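Ferritin like protein (Caulobacter vibrioides, PDB 3HL1) is of unknown function but belongs to the ferritin-like family and is probably a metal-binding protein. Local coordinates at residues Phe100-Ala105 and Arg114-Cys119. Sequence-based numbering, arbitrary orientation.
Sequences FTPYSA and RVNTMC
The F100 ring carries C119 on one face and N116 at its edge. In this ferritin-like chain an irregular loop, 100-105, is laid across one side of the short helix 112-121 that follows it. CB of C119 sits over that face of the ring as a CH-pi contact, 3.9 Å from the ring centroid of F100. SG of C119 lies obliquely, in a sulfur-aromatic contact. OD1 of N116 approaches the rim in the ring plane, with CD1 of F100 4.0 Å away. The Y103 ring has OG1 of T117 near its plane, at the edge.

Two side chains of the helix pin the loop backbone. The amide of N116 is turned 57° against the F100 ring and reaches the loop at the cis peptide bond before P102. ND2 of N116 donates to O of P102 at 2.8 Å. The acceptor lies almost in the amide plane, and this bond fixes which way round the amide sits, with ND2 at the P102 carbonyl and OD1 at the F100 ring. With chi1 at -50°, OG1 of T117 stands anti to its own carbonyl carbon and also bonds O of T113, one turn back. The same oxygen accepts from the loop, so two bonds grip it.

R114 bends back at chi2 and chi3, bringing NH1 beside CB of S104. NH1 bonds O of E106, and NH2 forms a salt bridge with OD2 of D111. Helix 8-35 is joined through Y28, whose OH bonds O of S104. The loop's bond to T117 is nearly straight: N of S104 to OG1 of T117, 2.9 Å, 169° at the hydrogen.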
loop_
_atom_site.group_PDB
_atom_site.type_symbol
_atom_site.label_atom_id
_atom_site.label_comp_id
_atom_site.label_asym_id
_atom_site.label_seq_id
_atom_site.Cartn_x
_atom_site.Cartn_y
_atom_site.Cartn_z
ATOM N N PHE A 100 -9.015 -17.646 -3.184
ATOM C CA PHE A 100 -7.805 -17.382 -2.434
ATOM C C PHE A 100 -8.083 -17.588 -0.979
ATOM O O PHE A 100 -8.212 -16.652 -0.215
ATOM C CB PHE A 100 -7.333 -15.953 -2.745
ATOM C CG PHE A 100 -7.084 -15.720 -4.194
ATOM C CD1 PHE A 100 -6.021 -16.360 -4.839
ATOM C CD2 PHE A 100 -7.911 -14.879 -4.932
ATOM C CE1 PHE A 100 -5.770 -16.150 -6.203
ATOM C CE2 PHE A 100 -7.673 -14.664 -6.303
ATOM C CZ PHE A 100 -6.601 -15.310 -6.941
ATOM N N THR A 101 -8.217 -18.853 -0.594
ATOM C CA THR A 101 -8.506 -19.205 0.785
ATOM C C THR A 101 -7.598 -20.378 1.192
ATOM O O THR A 101 -7.324 -21.276 0.375
ATOM C CB THR A 101 -9.988 -19.569 0.960
ATOM O OG1 THR A 101 -10.185 -20.139 2.238
ATOM C CG2 THR A 101 -10.415 -20.589 -0.029
ATOM N N PRO A 102 -7.070 -20.360 2.426
ATOM C CA PRO A 102 -7.265 -19.409 3.485
ATOM C C PRO A 102 -6.590 -18.042 3.226
ATOM O O PRO A 102 -5.681 -17.963 2.403
ATOM C CB PRO A 102 -6.616 -20.103 4.681
ATOM C CG PRO A 102 -5.506 -20.882 4.072
ATOM C CD PRO A 102 -6.096 -21.413 2.810
ATOM N N TYR A 103 -7.041 -17.030 3.947
ATOM C CA TYR A 103 -6.469 -15.679 3.864
ATOM C C TYR A 103 -6.651 -14.939 5.217
ATOM O O TYR A 103 -7.453 -15.376 6.049
ATOM C CB TYR A 103 -7.123 -14.963 2.693
ATOM C CG TYR A 103 -8.442 -14.266 3.004
ATOM C CD1 TYR A 103 -9.668 -14.932 3.009
ATOM C CD2 TYR A 103 -8.437 -12.917 3.255
ATOM C CE1 TYR A 103 -10.853 -14.237 3.296
ATOM C CE2 TYR A 103 -9.570 -12.244 3.545
ATOM C CZ TYR A 103 -10.770 -12.878 3.556
ATOM O OH TYR A 103 -11.844 -12.058 3.826
ATOM N N SER A 104 -5.871 -13.875 5.466
ATOM C CA SER A 104 -5.918 -13.189 6.754
ATOM C C SER A 104 -5.301 -11.830 6.671
ATOM O O SER A 104 -4.288 -11.678 5.970
ATOM C CB SER A 104 -5.163 -14.056 7.784
ATOM O OG SER A 104 -5.128 -13.432 9.043
ATOM N N ALA A 105 -5.855 -10.845 7.413
ATOM C CA ALA A 105 -5.238 -9.545 7.530
ATOM C C ALA A 105 -4.129 -9.549 8.593
ATOM O O ALA A 105 -3.427 -8.559 8.756
ATOM C CB ALA A 105 -6.272 -8.451 7.833
ATOM N N ARG A 114 -0.828 -15.904 3.651
ATOM C CA ARG A 114 -0.291 -14.583 3.279
ATOM C C ARG A 114 -0.240 -14.379 1.761
ATOM O O ARG A 114 -0.593 -13.326 1.287
ATOM C CB ARG A 114 1.084 -14.339 3.898
ATOM C CG ARG A 114 1.116 -13.482 5.165
ATOM C CD ARG A 114 0.010 -13.821 6.193
ATOM N NE ARG A 114 0.181 -15.111 6.841
ATOM C CZ ARG A 114 -0.433 -15.441 7.967
ATOM N NH1 ARG A 114 -1.208 -14.598 8.617
ATOM N NH2 ARG A 114 -0.309 -16.632 8.443
ATOM N N VAL A 115 0.204 -15.371 1.004
ATOM C CA VAL A 115 0.242 -15.231 -0.453
ATOM C C VAL A 115 -1.163 -15.111 -1.016
ATOM O O VAL A 115 -1.420 -14.251 -1.852
ATOM C CB VAL A 115 1.032 -16.374 -1.101
ATOM C CG1 VAL A 115 0.829 -16.332 -2.629
ATOM C CG2 VAL A 115 2.516 -16.153 -0.699
ATOM N N ASN A 116 -2.116 -15.890 -0.493
ATOM C CA ASN A 116 -3.518 -15.704 -0.898
ATOM C C ASN A 116 -4.050 -14.271 -0.677
ATOM O O ASN A 116 -4.719 -13.695 -1.585
ATOM C CB ASN A 116 -4.466 -16.690 -0.174
ATOM C CG ASN A 116 -4.444 -18.075 -0.776
ATOM O OD1 ASN A 116 -4.089 -18.263 -1.953
ATOM N ND2 ASN A 116 -4.803 -19.069 0.038
ATOM N N THR A 117 -3.787 -13.733 0.512
ATOM C CA THR A 117 -4.136 -12.350 0.878
ATOM C C THR A 117 -3.512 -11.324 -0.079
ATOM O O THR A 117 -4.171 -10.385 -0.474
ATOM C CB THR A 117 -3.736 -12.064 2.317
ATOM O OG1 THR A 117 -4.244 -13.107 3.157
ATOM C CG2 THR A 117 -4.281 -10.674 2.779
HETATM N N MSE A 118 -2.228 -11.513 -0.427
HETATM C CA MSE A 118 -1.531 -10.657 -1.408
HETATM C C MSE A 118 -2.189 -10.679 -2.795
HETATM O O MSE A 118 -2.372 -9.615 -3.410
HETATM C CB MSE A 118 -0.051 -11.022 -1.448
HETATM C CG MSE A 118 0.580 -10.682 -0.137
HETATM SE SE MSE A 118 2.402 -11.305 -0.023
HETATM C CE MSE A 118 3.138 -10.130 -1.002
ATOM N N CYS A 119 -2.670 -11.856 -3.196
ATOM C CA CYS A 119 -3.422 -12.028 -4.453
ATOM C C CYS A 119 -4.763 -11.297 -4.385
ATOM O O CYS A 119 -5.155 -10.597 -5.326
ATOM C CB CYS A 119 -3.656 -13.504 -4.789
ATOM S SG CYS A 119 -2.170 -14.409 -5.300
#